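Local coordinates for protein endonuclease II (Enterobacteria phage t4, PDB 2WSH) that nicks and cleaves cytosine-containing host DNA in a sequence-specific manner, so that the phage can reuse host nucleotides for its own DNA synthesis, at residues T21-D26 with V97-R102. The protein carries 1 engineered substitution. Numbering follows the deposited sequence.
Sequences TELELD and VEFYAR
Phe99 and Thr21 face each other as a hydrogen-bonded antiparallel pair: Phe99 N donates to Thr21 O over 2.9 Å with an almost straight N-H...O angle of 178°, whereas the return bond from Thr21 N to Phe99 O is weak. Two residues on, Leu23 N donates to Val97 O over 2.9 Å. Next to the Thr21-Phe99 pair, Glu22 and Glu98 form the non-hydrogen-bonded pair, their CA atoms 4.4 Å apart, and Glu22 CA lies 3.4 Å from Val97 O in a CA-H...O contact. A water lies between Val97 N and Leu23 O; it accepts from Val97 N at 2.8 Å, while its approach to Leu23 O is unusually short and so doubtful as a bond. This pairing places strand 18-23 alongside strand 97-111 of the antiparallel GIY-YIG sheet, whose strand 42-48 pairs with the other edge of 97-111. Apolar packing occupies the face bearing Thr21, Leu23, Val97 and Phe99. With CG anti to the carbonyl carbon (chi1 -63°), Leu23 sends CD1 to the edge of the Phe99 ring, 3.6 Å from CE2, and on to Val97 CG1. Helix 82-92 covers Leu23 and Val97, and Ile65 of helix 61-73 touches Phe99. On the other face, two like charges converge: Glu22 OE1 and Glu98 OE2 are 4.1 Å apart, their carboxylate planes 85° to each other. Lys19 forms salt bridges to both oxygens, which probably offsets their repulsion.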
# COMPACT_ATOMS: atom_id res chain seq x y z
N THR A 21 -7.92 7.47 -28.26
CA THR A 21 -7.98 8.03 -29.60
C THR A 21 -7.96 6.96 -30.68
O THR A 21 -7.76 5.77 -30.40
CB THR A 21 -6.83 9.03 -29.86
OG1 THR A 21 -7.08 9.74 -31.08
CG2 THR A 21 -5.49 8.31 -29.97
N GLU A 22 -8.17 7.40 -31.91
CA GLU A 22 -8.14 6.52 -33.07
C GLU A 22 -7.18 7.12 -34.08
O GLU A 22 -7.06 8.34 -34.17
CB GLU A 22 -9.55 6.41 -33.65
CG GLU A 22 -9.66 5.63 -34.95
CD GLU A 22 -11.10 5.32 -35.32
OE1 GLU A 22 -11.96 5.36 -34.42
OE2 GLU A 22 -11.37 5.03 -36.51
N LEU A 23 -6.49 6.27 -34.83
CA LEU A 23 -5.61 6.75 -35.89
C LEU A 23 -6.29 6.61 -37.24
O LEU A 23 -7.01 5.64 -37.48
CB LEU A 23 -4.28 5.99 -35.88
CG LEU A 23 -3.41 6.13 -34.63
CD1 LEU A 23 -2.08 5.44 -34.84
CD2 LEU A 23 -3.21 7.60 -34.29
N GLU A 24 -6.07 7.58 -38.13
CA GLU A 24 -6.71 7.56 -39.43
C GLU A 24 -5.87 8.24 -40.51
O GLU A 24 -5.29 9.31 -40.28
CB GLU A 24 -8.10 8.18 -39.36
CG GLU A 24 -8.18 9.43 -38.50
CD GLU A 24 -9.57 9.69 -37.96
OE1 GLU A 24 -10.43 8.78 -38.07
OE2 GLU A 24 -9.82 10.79 -37.43
N LEU A 25 -5.79 7.60 -41.67
CA LEU A 25 -5.05 8.14 -42.81
C LEU A 25 -5.89 9.17 -43.55
O LEU A 25 -7.11 9.03 -43.64
CB LEU A 25 -4.67 7.02 -43.77
CG LEU A 25 -3.70 5.94 -43.26
CD1 LEU A 25 -3.60 4.80 -44.27
CD2 LEU A 25 -2.33 6.53 -42.98
N ASP A 26 -5.25 10.22 -44.06
CA ASP A 26 -5.95 11.21 -44.87
C ASP A 26 -5.89 10.84 -46.36
O ASP A 26 -5.40 9.76 -46.71
CB ASP A 26 -5.40 12.63 -44.63
CG ASP A 26 -3.96 12.79 -45.07
OD1 ASP A 26 -3.48 11.99 -45.90
OD2 ASP A 26 -3.29 13.72 -44.57
N VAL A 97 -7.70 1.41 -36.16
CA VAL A 97 -6.63 1.35 -35.16
C VAL A 97 -6.95 2.25 -33.97
O VAL A 97 -6.99 3.48 -34.10
CB VAL A 97 -5.27 1.80 -35.76
CG1 VAL A 97 -4.19 1.79 -34.68
CG2 VAL A 97 -4.88 0.92 -36.93
N GLU A 98 -7.16 1.64 -32.81
CA GLU A 98 -7.57 2.38 -31.63
C GLU A 98 -6.61 2.21 -30.46
O GLU A 98 -6.00 1.16 -30.29
CB GLU A 98 -8.97 1.93 -31.20
CG GLU A 98 -10.05 2.18 -32.23
CD GLU A 98 -11.39 1.58 -31.83
OE1 GLU A 98 -11.45 0.35 -31.64
OE2 GLU A 98 -12.37 2.34 -31.72
N PHE A 99 -6.48 3.27 -29.68
CA PHE A 99 -5.74 3.23 -28.43
C PHE A 99 -6.69 3.41 -27.26
O PHE A 99 -7.51 4.33 -27.25
CB PHE A 99 -4.68 4.33 -28.40
CG PHE A 99 -3.52 4.08 -29.31
CD1 PHE A 99 -2.35 3.53 -28.81
CD2 PHE A 99 -3.59 4.38 -30.66
CE1 PHE A 99 -1.27 3.29 -29.64
CE2 PHE A 99 -2.52 4.14 -31.49
CZ PHE A 99 -1.36 3.59 -30.98
N TYR A 100 -6.59 2.52 -26.28
CA TYR A 100 -7.32 2.65 -25.02
C TYR A 100 -6.33 2.91 -23.89
O TYR A 100 -5.17 2.54 -23.97
CB TYR A 100 -8.08 1.36 -24.72
CG TYR A 100 -9.30 1.13 -25.58
CD1 TYR A 100 -10.58 1.23 -25.04
CD2 TYR A 100 -9.18 0.81 -26.92
CE1 TYR A 100 -11.71 1.02 -25.82
CE2 TYR A 100 -10.30 0.60 -27.71
CZ TYR A 100 -11.56 0.70 -27.15
OH TYR A 100 -12.67 0.49 -27.93
N ALA A 101 -6.81 3.55 -22.82
CA ALA A 101 -5.96 3.82 -21.67
C ALA A 101 -6.62 3.36 -20.38
O ALA A 101 -7.81 3.59 -20.17
CB ALA A 101 -5.62 5.29 -21.60
N ARG A 102 -5.84 2.73 -19.51
CA ARG A 102 -6.29 2.36 -18.18
C ARG A 102 -5.47 3.11 -17.14
O ARG A 102 -4.27 2.89 -17.01
CB ARG A 102 -6.17 0.85 -17.96
CG ARG A 102 -6.29 0.42 -16.50
CD ARG A 102 -6.21 -1.10 -16.36
NE ARG A 102 -5.94 -1.51 -14.98
CZ ARG A 102 -6.88 -1.84 -14.10
NH1 ARG A 102 -8.16 -1.84 -14.44
NH2 ARG A 102 -6.53 -2.20 -12.87
O HOH W 1 -8.58 3.65 -37.61